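Local coordinates for protein exoribonuclease II, mitochondrial (PDB 6F3H) that probably degrades mitochondrial RNA from its 3' end with the aid of magnesium, as the exoribonuclease component of the mtEXO degradosome, at residues 676-681 against 734-739; 693-696 against 701-704; 696-699 against 704-707. The protein carries 1 engineered substitution. All coordinates share one frame; numbering follows the deposited sequence.

Interaction 1: residues 676-681 against 734-739; sequences SFYSPF and SFQARA. With nucleotides of chain C.
Gln736 meets Phe677 and Tyr678 where helix 725-761 lies beside the two-stranded antiparallel sheet formed by strands 632-634 and 677-679, in the RNB-family region of this exoribonuclease. Phe677 and Ser679 pair through their backbones with Cys634 and Tyr632, whereas the amide of Tyr678, between them, is turned to the helix. Gln736 supplies the acceptor. From its CB the side chain leaves with CG anti to the backbone N (chi1 -176°), and neither CB nor CG comes within 4.2 Å of the strand segment. A bend at chi2 then carries the amide group across to the strand. CD stands 4.1 Å from both Tyr678 N and Phe677 CB. OE1 makes the polar contact: it accepts the hydrogen of Tyr678 N at 3.0 Å, with an N-H...O angle of 145°, and the donor is tilted 30° from the carbonyl plane. The same OE1 lies 3.1 Å from Phe677 CB. NE2 turns back along its own helix to a weak hydrogen bond with Asp740, so both ends of the amide have a partner, consistent with this amide orientation.

The two aromatic side chains diverge. Phe677 offers the helix its CB while its ring leads off to Leu30 of helix 27-31. Tyr678 has its CB directed at the helix; Tyr678 CE2 stands 4.5 Å from Ala739 CB, and the ring also packs on Pro704 of helix 703-716. The contact is therefore a buried join between a strand edge and a long helix, away from the magnesium site, yet its strand segment reaches the RNA at one end. There Ser676 OG gives a hydrogen bond of 2.9 Å to OP1 of nucleotide A3 of chain C.

Interaction 2: residues 693-696 against 701-704; sequences YLTV and RRGP. With nucleotides of chain C.
Thr695 packs against Arg702 and Pro704, while the turn leading into helix 703-716 also grips the RNA. Arg701 comes first. Its chain is extended from CG to NE and delivers a flat guanidinium whose edge meets the backbone of chain C: NE donates a hydrogen bond to OP2 of C6 at 2.6 Å, and NH2 donates a second to that oxygen at 2.9 Å, with a weak extra one to OP2 of A5. The C6 base has its C5 over one guanidinium face, offset toward the rim.

Arg702, at the N-cap position, bends at chi3 (-72°). Its NH1 gives OP2 of A5 a 3.3 Å hydrogen bond with an N-H...O angle of 144°, and its NH2 forms a salt bridge with Asp705. Thr695 crosses this side chain at about a right angle: its CB is 3.5 Å from Arg702 NH2, and its CG2 lies over one guanidinium face. Gly703 begins the helix. Pro704 then runs alongside Thr695, with CB 4.1 Å from OG1, whose polar partner is Asp705.

Tyr693 extends the phosphate grip: its OH donates a hydrogen bond to OP1 of U4 at 2.5 Å. Around this buried turn, helix 603-625 packs on Leu694 and Val696, strand 632-634 flanks Tyr693 and Thr695, and helix 725-761 brings Phe735 against Pro704.

Interaction 3: residues 696-699 against 704-707; sequences VTSP and PDLI. With nucleotides of chain C.
Asp705 loses most surface in this contact, followed by Pro699 and Leu706; together they fasten the loop 696-699 to the first turn of helix 703-716. Asp705 has CG anti to its own carbonyl carbon (chi1 -53°), which sends the carboxylate into the curve of the loop. OD2 accepts the hydrogen of Ser698 N at 3.0 Å with an N-H...O angle of 155°. This donor arrives on the anti side of the oxygen, 32° out of the carboxylate plane. Two more amide nitrogens lie near the same oxygen, Val696 N at 3.1 Å and Thr697 N at 3.2 Å, but their angles are too poor for hydrogen bonds; Val696 N is instead bonded to Asn616. The loop backbone thus wraps one carboxylate oxygen, while OD1 is held by Thr695. With Ser698 N and Thr695 as donors and a salt bridge from Arg702, the buried negative charge is probably well compensated.

Pro699 continues the contact past the carboxylate, its CA lying 3.7 Å from Asp705 CB. Its carbonyl O rests 3.4 Å from Leu706 CB. Leu706 adds a looser apolar touch, CD1 to Pro699 CB at 4.5 Å.

Within the same loop Thr697 faces the RNA: OG1 donates to OP1 of A5 of chain C at 2.5 Å. Through its bond to Ser698 N and its salt bridge to Arg702, which also meets A5, Asp705 probably acts in the second shell of phosphate binding, in a loop whose Ser698 side chain is about 8 Å from the bound magnesium ion. Helix 603-625 covers Val696 and Thr697, His709 of helix 703-716 meets Val696 and Pro699, and Phe735 of helix 725-761 packs against Ile707.

All three contacts are buried, but their chemistry differs. Interaction 1, away from the metal site, joins a strand edge to helix 725-761 by a single amide hydrogen bond. Interactions 2 and 3, centred only about 4 Å apart, share Val696 and Pro704 and tie one loop to the start of helix 703-716, the former by side-chain packing, the latter through a carboxylate. Thr695 and Asp705, 2.5 Å apart from OG1 to OD1, link those two through a probable hydrogen bond. Helix 703-716 is common ground, since interaction 1 also packs against it. On the RNA, interaction 1 meets A3, interaction 2 meets U4, A5 and C6, and interaction 3 meets A5 again.

Interaction 1: residues 676-681 against 734-739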
loop_
_atom_site.group_PDB
_atom_site.type_symbol
_atom_site.label_atom_id
_atom_site.label_comp_id
_atom_site.label_asym_id
_atom_site.label_seq_id
_atom_site.Cartn_x
_atom_site.Cartn_y
_atom_site.Cartn_z
ATOM N N SER A 676 4.428 8.450 1.438
ATOM C CA SER A 676 3.666 9.255 0.508
ATOM C C SER A 676 2.217 8.795 0.519
ATOM O O SER A 676 1.902 7.651 0.854
ATOM C CB SER A 676 4.287 9.190 -0.894
ATOM O OG SER A 676 3.660 8.237 -1.739
ATOM N N PHE A 677 1.330 9.721 0.198
ATOM C CA PHE A 677 -0.092 9.460 0.271
ATOM C C PHE A 677 -0.798 10.196 -0.845
ATOM O O PHE A 677 -0.340 11.245 -1.292
ATOM C CB PHE A 677 -0.681 9.877 1.639
ATOM C CG PHE A 677 -0.495 11.342 1.983
ATOM C CD1 PHE A 677 0.687 11.794 2.570
ATOM C CD2 PHE A 677 -1.499 12.271 1.719
ATOM C CE1 PHE A 677 0.855 13.144 2.887
ATOM C CE2 PHE A 677 -1.333 13.622 2.034
ATOM C CZ PHE A 677 -0.156 14.060 2.611
ATOM N N TYR A 678 -1.922 9.637 -1.275
ATOM C CA TYR A 678 -2.786 10.262 -2.261
ATOM C C TYR A 678 -3.680 11.310 -1.612
ATOM O O TYR A 678 -4.040 11.219 -0.437
ATOM C CB TYR A 678 -3.621 9.205 -2.992
ATOM C CG TYR A 678 -2.766 8.288 -3.869
ATOM C CD1 TYR A 678 -2.149 8.778 -5.013
ATOM C CD2 TYR A 678 -2.553 6.951 -3.546
ATOM C CE1 TYR A 678 -1.347 7.969 -5.821
ATOM C CE2 TYR A 678 -1.754 6.127 -4.360
ATOM C CZ TYR A 678 -1.159 6.650 -5.500
ATOM O OH TYR A 678 -0.365 5.893 -6.341
ATOM N N SER A 679 -4.001 12.334 -2.387
ATOM C CA SER A 679 -4.715 13.503 -1.916
ATOM C C SER A 679 -5.622 14.009 -3.015
ATOM O O SER A 679 -5.235 14.000 -4.187
ATOM C CB SER A 679 -3.751 14.627 -1.539
ATOM O OG SER A 679 -4.430 15.856 -1.484
ATOM N N PRO A 680 -6.785 14.547 -2.663
ATOM C CA PRO A 680 -7.671 15.125 -3.675
ATOM C C PRO A 680 -7.343 16.562 -4.023
ATOM O O PRO A 680 -8.026 17.138 -4.875
ATOM C CB PRO A 680 -9.045 15.054 -3.000
ATOM C CG PRO A 680 -8.772 14.712 -1.541
ATOM C CD PRO A 680 -7.305 14.753 -1.311
ATOM N N PHE A 681 -6.308 17.139 -3.434
ATOM C CA PHE A 681 -5.922 18.488 -3.794
ATOM C C PHE A 681 -4.416 18.599 -3.706
ATOM O O PHE A 681 -3.774 17.847 -2.965
ATOM C CB PHE A 681 -6.597 19.520 -2.892
ATOM C CG PHE A 681 -6.633 19.120 -1.471
ATOM C CD1 PHE A 681 -5.505 19.249 -0.682
ATOM C CD2 PHE A 681 -7.802 18.600 -0.914
ATOM C CE1 PHE A 681 -5.536 18.870 0.649
ATOM C CE2 PHE A 681 -7.846 18.219 0.413
ATOM C CZ PHE A 681 -6.710 18.354 1.200
ATOM N N SER A 734 -10.795 5.354 -0.994
ATOM C CA SER A 734 -10.830 3.974 -1.455
ATOM C C SER A 734 -9.457 3.540 -1.939
ATOM O O SER A 734 -8.999 2.431 -1.640
ATOM C CB SER A 734 -11.845 3.828 -2.591
ATOM O OG SER A 734 -13.019 4.576 -2.329
ATOM N N PHE A 735 -8.762 4.433 -2.635
ATOM C CA PHE A 735 -7.460 4.111 -3.204
ATOM C C PHE A 735 -6.400 3.972 -2.137
ATOM O O PHE A 735 -5.606 3.025 -2.149
ATOM C CB PHE A 735 -7.027 5.202 -4.161
ATOM C CG PHE A 735 -7.844 5.282 -5.397
ATOM C CD1 PHE A 735 -8.718 4.269 -5.740
ATOM C CD2 PHE A 735 -7.697 6.355 -6.256
ATOM C CE1 PHE A 735 -9.458 4.340 -6.907
ATOM C CE2 PHE A 735 -8.423 6.435 -7.426
ATOM C CZ PHE A 735 -9.307 5.432 -7.755
ATOM N N GLN A 736 -6.329 4.947 -1.241
ATOM C CA GLN A 736 -5.321 4.878 -0.204
ATOM C C GLN A 736 -5.486 3.614 0.617
ATOM O O GLN A 736 -4.500 2.953 0.948
ATOM C CB GLN A 736 -5.403 6.102 0.678
ATOM C CG GLN A 736 -4.331 6.103 1.684
ATOM C CD GLN A 736 -3.003 6.482 1.093
ATOM O OE1 GLN A 736 -2.750 7.658 0.887
ATOM N NE2 GLN A 736 -2.121 5.502 0.868
ATOM N N ALA A 737 -6.731 3.242 0.919
ATOM C CA ALA A 737 -6.985 1.967 1.575
ATOM C C ALA A 737 -6.310 0.833 0.822
ATOM O O ALA A 737 -5.443 0.140 1.360
ATOM C CB ALA A 737 -8.487 1.730 1.675
ATOM N N ARG A 738 -6.662 0.666 -0.456
ATOM C CA ARG A 738 -6.117 -0.450 -1.217
ATOM C C ARG A 738 -4.627 -0.316 -1.399
ATOM O O ARG A 738 -3.930 -1.319 -1.540
ATOM C CB ARG A 738 -6.772 -0.545 -2.574
ATOM C CG ARG A 738 -8.132 -1.089 -2.482
ATOM C CD ARG A 738 -8.017 -2.571 -2.388
ATOM N NE ARG A 738 -7.043 -3.048 -3.355
ATOM C CZ ARG A 738 -6.607 -4.299 -3.411
ATOM N NH1 ARG A 738 -5.727 -4.638 -4.345
ATOM N NH2 ARG A 738 -7.046 -5.200 -2.529
ATOM N N ALA A 739 -4.124 0.907 -1.414
ATOM C CA ALA A 739 -2.687 1.078 -1.510
ATOM C C ALA A 739 -2.015 0.511 -0.286
ATOM O O ALA A 739 -1.035 -0.215 -0.393
ATOM C CB ALA A 739 -2.343 2.555 -1.651
ATOM P P A C 3 7.094 7.837 -3.251
ATOM O OP1 A C 3 5.894 8.638 -3.608
ATOM O OP2 A C 3 6.937 6.431 -2.879
ATOM O "O5'" A C 3 8.160 7.873 -4.435
ATOM C "C5'" A C 3 8.541 9.098 -5.035
ATOM C "C4'" A C 3 9.494 8.891 -6.188
ATOM O "O4'" A C 3 10.775 8.423 -5.692
ATOM C "C3'" A C 3 9.080 7.849 -7.221
ATOM O "O3'" A C 3 8.160 8.354 -8.168
ATOM C "C2'" A C 3 10.414 7.416 -7.809
ATOM O "O2'" A C 3 10.903 8.354 -8.739
ATOM C "C1'" A C 3 11.304 7.462 -6.572
ATOM N N9 A C 3 11.210 6.185 -5.887
ATOM C C8 A C 3 10.330 5.808 -4.916
ATOM N N7 A C 3 10.490 4.573 -4.546
ATOM C C5 A C 3 11.518 4.147 -5.351
ATOM C C6 A C 3 12.154 2.929 -5.442
ATOM N N6 A C 3 11.821 1.891 -4.679
ATOM N N1 A C 3 13.144 2.836 -6.359
ATOM C C2 A C 3 13.464 3.906 -7.116
ATOM N N3 A C 3 12.929 5.117 -7.119
ATOM C C4 A C 3 11.962 5.129 -6.203
#

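Interaction 2: residues 693-696 against 701-704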
loop_
_atom_site.group_PDB
_atom_site.type_symbol
_atom_site.label_atom_id
_atom_site.label_comp_id
_atom_site.label_asym_id
_atom_site.label_seq_id
_atom_site.Cartn_x
_atom_site.Cartn_y
_atom_site.Cartn_z
ATOM N N TYR A 693 2.474 16.874 -7.407
ATOM C CA TYR A 693 2.824 15.693 -8.200
ATOM C C TYR A 693 1.552 14.916 -8.481
ATOM O O TYR A 693 0.865 14.519 -7.540
ATOM C CB TYR A 693 3.823 14.826 -7.445
ATOM C CG TYR A 693 4.436 13.694 -8.226
ATOM C CD1 TYR A 693 5.504 13.927 -9.081
ATOM C CD2 TYR A 693 4.015 12.381 -8.046
ATOM C CE1 TYR A 693 6.096 12.899 -9.782
ATOM C CE2 TYR A 693 4.609 11.340 -8.737
ATOM C CZ TYR A 693 5.653 11.608 -9.607
ATOM O OH TYR A 693 6.261 10.588 -10.309
ATOM N N LEU A 694 1.231 14.697 -9.750
ATOM C CA LEU A 694 -0.023 14.057 -10.128
ATOM C C LEU A 694 0.285 12.968 -11.138
ATOM O O LEU A 694 0.762 13.265 -12.234
ATOM C CB LEU A 694 -0.996 15.086 -10.707
ATOM C CG LEU A 694 -2.389 14.606 -11.118
ATOM C CD1 LEU A 694 -3.430 15.513 -10.522
ATOM C CD2 LEU A 694 -2.566 14.572 -12.626
ATOM N N THR A 695 0.009 11.717 -10.781
ATOM C CA THR A 695 0.521 10.585 -11.542
ATOM C C THR A 695 -0.440 10.244 -12.669
ATOM O O THR A 695 -1.620 9.993 -12.429
ATOM C CB THR A 695 0.743 9.359 -10.650
ATOM O OG1 THR A 695 -0.509 8.916 -10.121
ATOM C CG2 THR A 695 1.680 9.683 -9.514
ATOM N N VAL A 696 0.086 10.217 -13.895
ATOM C CA VAL A 696 -0.695 9.974 -15.103
ATOM C C VAL A 696 -0.024 8.920 -15.977
ATOM O O VAL A 696 -0.600 8.444 -16.961
ATOM C CB VAL A 696 -0.859 11.276 -15.881
ATOM C CG1 VAL A 696 -1.909 12.137 -15.243
ATOM C CG2 VAL A 696 0.456 11.982 -15.875
ATOM N N ARG A 701 -2.666 0.472 -14.230
ATOM C CA ARG A 701 -2.197 -0.231 -13.057
ATOM C C ARG A 701 -2.265 0.633 -11.815
ATOM O O ARG A 701 -1.937 0.142 -10.738
ATOM C CB ARG A 701 -0.764 -0.730 -13.278
ATOM C CG ARG A 701 0.269 0.368 -13.363
ATOM C CD ARG A 701 1.671 -0.214 -13.446
ATOM N NE ARG A 701 2.695 0.818 -13.596
ATOM C CZ ARG A 701 3.316 1.417 -12.586
ATOM N NH1 ARG A 701 3.023 1.092 -11.343
ATOM N NH2 ARG A 701 4.228 2.347 -12.813
ATOM N N ARG A 702 -2.682 1.891 -11.938
ATOM C CA ARG A 702 -2.949 2.787 -10.822
ATOM C C ARG A 702 -4.255 3.513 -11.092
ATOM O O ARG A 702 -4.369 4.232 -12.086
ATOM C CB ARG A 702 -1.831 3.806 -10.635
ATOM C CG ARG A 702 -0.508 3.246 -10.278
ATOM C CD ARG A 702 0.325 4.353 -9.692
ATOM N NE ARG A 702 0.717 5.280 -10.736
ATOM C CZ ARG A 702 1.970 5.585 -11.035
ATOM N NH1 ARG A 702 2.964 5.046 -10.343
ATOM N NH2 ARG A 702 2.223 6.457 -12.004
ATOM N N GLY A 703 -5.226 3.357 -10.181
ATOM C CA GLY A 703 -6.488 4.056 -10.218
ATOM C C GLY A 703 -6.392 5.569 -10.194
ATOM O O GLY A 703 -7.151 6.231 -10.911
ATOM N N PRO A 704 -5.508 6.154 -9.379
ATOM C CA PRO A 704 -5.313 7.611 -9.485
ATOM C C PRO A 704 -4.987 8.059 -10.899
ATOM O O PRO A 704 -5.603 9.005 -11.402
ATOM C CB PRO A 704 -4.151 7.882 -8.538
ATOM C CG PRO A 704 -4.001 6.706 -7.728
ATOM C CD PRO A 704 -4.694 5.558 -8.325
ATOM P P C C 6 4.853 0.588 -16.581
ATOM O OP1 C C 6 4.356 0.470 -17.958
ATOM O OP2 C C 6 4.226 1.506 -15.617
ATOM O "O5'" C C 6 4.828 -0.893 -16.044
ATOM C "C5'" C C 6 5.600 -1.885 -16.703
ATOM C "C4'" C C 6 5.672 -3.169 -15.910
ATOM O "O4'" C C 6 6.499 -3.013 -14.727
ATOM C "C3'" C C 6 4.376 -3.703 -15.345
ATOM O "O3'" C C 6 3.538 -4.301 -16.311
ATOM C "C2'" C C 6 4.893 -4.694 -14.336
ATOM O "O2'" C C 6 5.449 -5.785 -15.035
ATOM C "C1'" C C 6 6.059 -3.910 -13.736
ATOM N N1 C C 6 5.661 -3.179 -12.501
ATOM C C2 C C 6 5.683 -3.889 -11.275
ATOM O O2 C C 6 6.055 -5.062 -11.258
ATOM N N3 C C 6 5.325 -3.341 -10.097
ATOM C C4 C C 6 4.927 -2.088 -10.105
ATOM N N4 C C 6 4.591 -1.580 -8.914
ATOM C C5 C C 6 4.885 -1.324 -11.320
ATOM C C6 C C 6 5.241 -1.890 -12.481
ATOM P P A C 5 6.267 5.108 -13.462
ATOM O OP1 A C 5 5.426 5.780 -14.476
ATOM O OP2 A C 5 5.695 4.838 -12.112
ATOM O "O5'" A C 5 6.691 3.715 -14.076
ATOM C "C5'" A C 5 7.350 3.684 -15.325
ATOM C "C4'" A C 5 8.019 2.365 -15.584
ATOM O "O4'" A C 5 9.064 2.137 -14.609
ATOM C "C3'" A C 5 7.142 1.130 -15.484
ATOM O "O3'" A C 5 6.406 0.903 -16.665
ATOM C "C2'" A C 5 8.159 0.043 -15.207
ATOM O "O2'" A C 5 8.854 -0.298 -16.398
ATOM C "C1'" A C 5 9.115 0.776 -14.275
ATOM N N9 A C 5 8.643 0.659 -12.905
ATOM C C8 A C 5 7.845 1.507 -12.178
ATOM N N7 A C 5 7.568 1.069 -10.976
ATOM C C5 A C 5 8.220 -0.150 -10.951
ATOM C C6 A C 5 8.336 -1.121 -9.958
ATOM N N6 A C 5 7.763 -1.009 -8.752
ATOM N N1 A C 5 9.070 -2.218 -10.270
ATOM C C2 A C 5 9.641 -2.321 -11.484
ATOM N N3 A C 5 9.613 -1.472 -12.509
ATOM C C4 A C 5 8.876 -0.415 -12.143
ATOM P P U C 4 7.060 7.396 -8.819
ATOM O OP1 U C 4 6.035 8.206 -9.506
ATOM O OP2 U C 4 6.656 6.316 -7.901
ATOM O "O5'" U C 4 7.894 6.722 -9.961
ATOM C "C5'" U C 4 8.644 7.531 -10.830
ATOM C "C4'" U C 4 9.382 6.658 -11.769
ATOM O "O4'" U C 4 10.459 6.002 -11.056
ATOM C "C3'" U C 4 8.568 5.509 -12.307
ATOM O "O3'" U C 4 7.664 5.880 -13.325
ATOM C "C2'" U C 4 9.646 4.525 -12.724
ATOM O "O2'" U C 4 10.253 4.929 -13.941
ATOM C "C1'" U C 4 10.660 4.711 -11.592
ATOM N N1 U C 4 10.463 3.705 -10.523
ATOM C C2 U C 4 11.156 2.523 -10.678
ATOM O O2 U C 4 11.906 2.314 -11.612
ATOM N N3 U C 4 10.957 1.598 -9.694
ATOM C C4 U C 4 10.137 1.741 -8.599
ATOM O O4 U C 4 10.073 0.802 -7.800
ATOM C C5 U C 4 9.438 2.994 -8.507
ATOM C C6 U C 4 9.619 3.912 -9.450
#

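Interaction 3: residues 696-699 against 704-707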
loop_
_atom_site.group_PDB
_atom_site.type_symbol
_atom_site.label_atom_id
_atom_site.label_comp_id
_atom_site.label_asym_id
_atom_site.label_seq_id
_atom_site.Cartn_x
_atom_site.Cartn_y
_atom_site.Cartn_z
ATOM N N VAL A 696 0.086 10.217 -13.895
ATOM C CA VAL A 696 -0.695 9.974 -15.103
ATOM C C VAL A 696 -0.024 8.920 -15.977
ATOM O O VAL A 696 -0.600 8.444 -16.961
ATOM C CB VAL A 696 -0.859 11.276 -15.881
ATOM C CG1 VAL A 696 -1.909 12.137 -15.243
ATOM C CG2 VAL A 696 0.456 11.982 -15.875
ATOM N N THR A 697 1.209 8.573 -15.640
ATOM C CA THR A 697 2.015 7.714 -16.481
ATOM C C THR A 697 1.598 6.256 -16.462
ATOM O O THR A 697 2.078 5.495 -17.305
ATOM C CB THR A 697 3.453 7.816 -16.024
ATOM O OG1 THR A 697 3.529 7.462 -14.639
ATOM C CG2 THR A 697 3.926 9.228 -16.186
ATOM N N SER A 698 0.756 5.829 -15.523
ATOM C CA SER A 698 0.404 4.412 -15.394
ATOM C C SER A 698 -1.088 4.216 -15.206
ATOM O O SER A 698 -1.535 3.670 -14.205
ATOM C CB SER A 698 1.160 3.799 -14.226
ATOM O OG SER A 698 2.429 4.368 -14.164
ATOM N N PRO A 699 -1.891 4.601 -16.187
ATOM C CA PRO A 699 -3.344 4.490 -16.030
ATOM C C PRO A 699 -3.888 3.061 -16.039
ATOM O O PRO A 699 -5.082 2.899 -15.778
ATOM C CB PRO A 699 -3.881 5.298 -17.215
ATOM C CG PRO A 699 -2.814 5.214 -18.240
ATOM C CD PRO A 699 -1.516 5.155 -17.498
ATOM N N PRO A 704 -5.508 6.154 -9.379
ATOM C CA PRO A 704 -5.313 7.611 -9.485
ATOM C C PRO A 704 -4.987 8.059 -10.899
ATOM O O PRO A 704 -5.603 9.005 -11.402
ATOM C CB PRO A 704 -4.151 7.882 -8.538
ATOM C CG PRO A 704 -4.001 6.706 -7.728
ATOM C CD PRO A 704 -4.694 5.558 -8.325
ATOM N N ASP A 705 -4.032 7.400 -11.562
ATOM C CA ASP A 705 -3.728 7.781 -12.931
ATOM C C ASP A 705 -4.950 7.588 -13.801
ATOM O O ASP A 705 -5.331 8.477 -14.560
ATOM C CB ASP A 705 -2.543 6.984 -13.478
ATOM C CG ASP A 705 -1.356 7.060 -12.585
ATOM O OD1 ASP A 705 -1.560 6.976 -11.373
ATOM O OD2 ASP A 705 -0.226 7.200 -13.076
ATOM N N LEU A 706 -5.622 6.458 -13.646
ATOM C CA LEU A 706 -6.765 6.157 -14.493
ATOM C C LEU A 706 -7.845 7.217 -14.374
ATOM O O LEU A 706 -8.526 7.528 -15.351
ATOM C CB LEU A 706 -7.318 4.789 -14.138
ATOM C CG LEU A 706 -8.542 4.443 -14.969
ATOM C CD1 LEU A 706 -8.149 4.290 -16.428
ATOM C CD2 LEU A 706 -9.170 3.163 -14.490
ATOM N N ILE A 707 -8.031 7.773 -13.184
ATOM C CA ILE A 707 -9.048 8.806 -13.002
ATOM C C ILE A 707 -8.601 10.136 -13.585
ATOM O O ILE A 707 -9.398 10.864 -14.192
ATOM C CB ILE A 707 -9.380 8.938 -11.515
ATOM C CG1 ILE A 707 -10.440 7.910 -11.168
ATOM C CG2 ILE A 707 -9.789 10.345 -11.181
ATOM C CD1 ILE A 707 -11.000 8.092 -9.808
ATOM P P A C 5 6.267 5.108 -13.462
ATOM O OP1 A C 5 5.426 5.780 -14.476
ATOM O OP2 A C 5 5.695 4.838 -12.112
ATOM O "O5'" A C 5 6.691 3.715 -14.076
ATOM C "C5'" A C 5 7.350 3.684 -15.325
ATOM C "C4'" A C 5 8.019 2.365 -15.584
ATOM O "O4'" A C 5 9.064 2.137 -14.609
ATOM C "C3'" A C 5 7.142 1.130 -15.484
ATOM O "O3'" A C 5 6.406 0.903 -16.665
ATOM C "C2'" A C 5 8.159 0.043 -15.207
ATOM O "O2'" A C 5 8.854 -0.298 -16.398
ATOM C "C1'" A C 5 9.115 0.776 -14.275
ATOM N N9 A C 5 8.643 0.659 -12.905
ATOM C C8 A C 5 7.845 1.507 -12.178
ATOM N N7 A C 5 7.568 1.069 -10.976
ATOM C C5 A C 5 8.220 -0.150 -10.951
ATOM C C6 A C 5 8.336 -1.121 -9.958
ATOM N N6 A C 5 7.763 -1.009 -8.752
ATOM N N1 A C 5 9.070 -2.218 -10.270
ATOM C C2 A C 5 9.641 -2.321 -11.484
ATOM N N3 A C 5 9.613 -1.472 -12.509
ATOM C C4 A C 5 8.876 -0.415 -12.143
#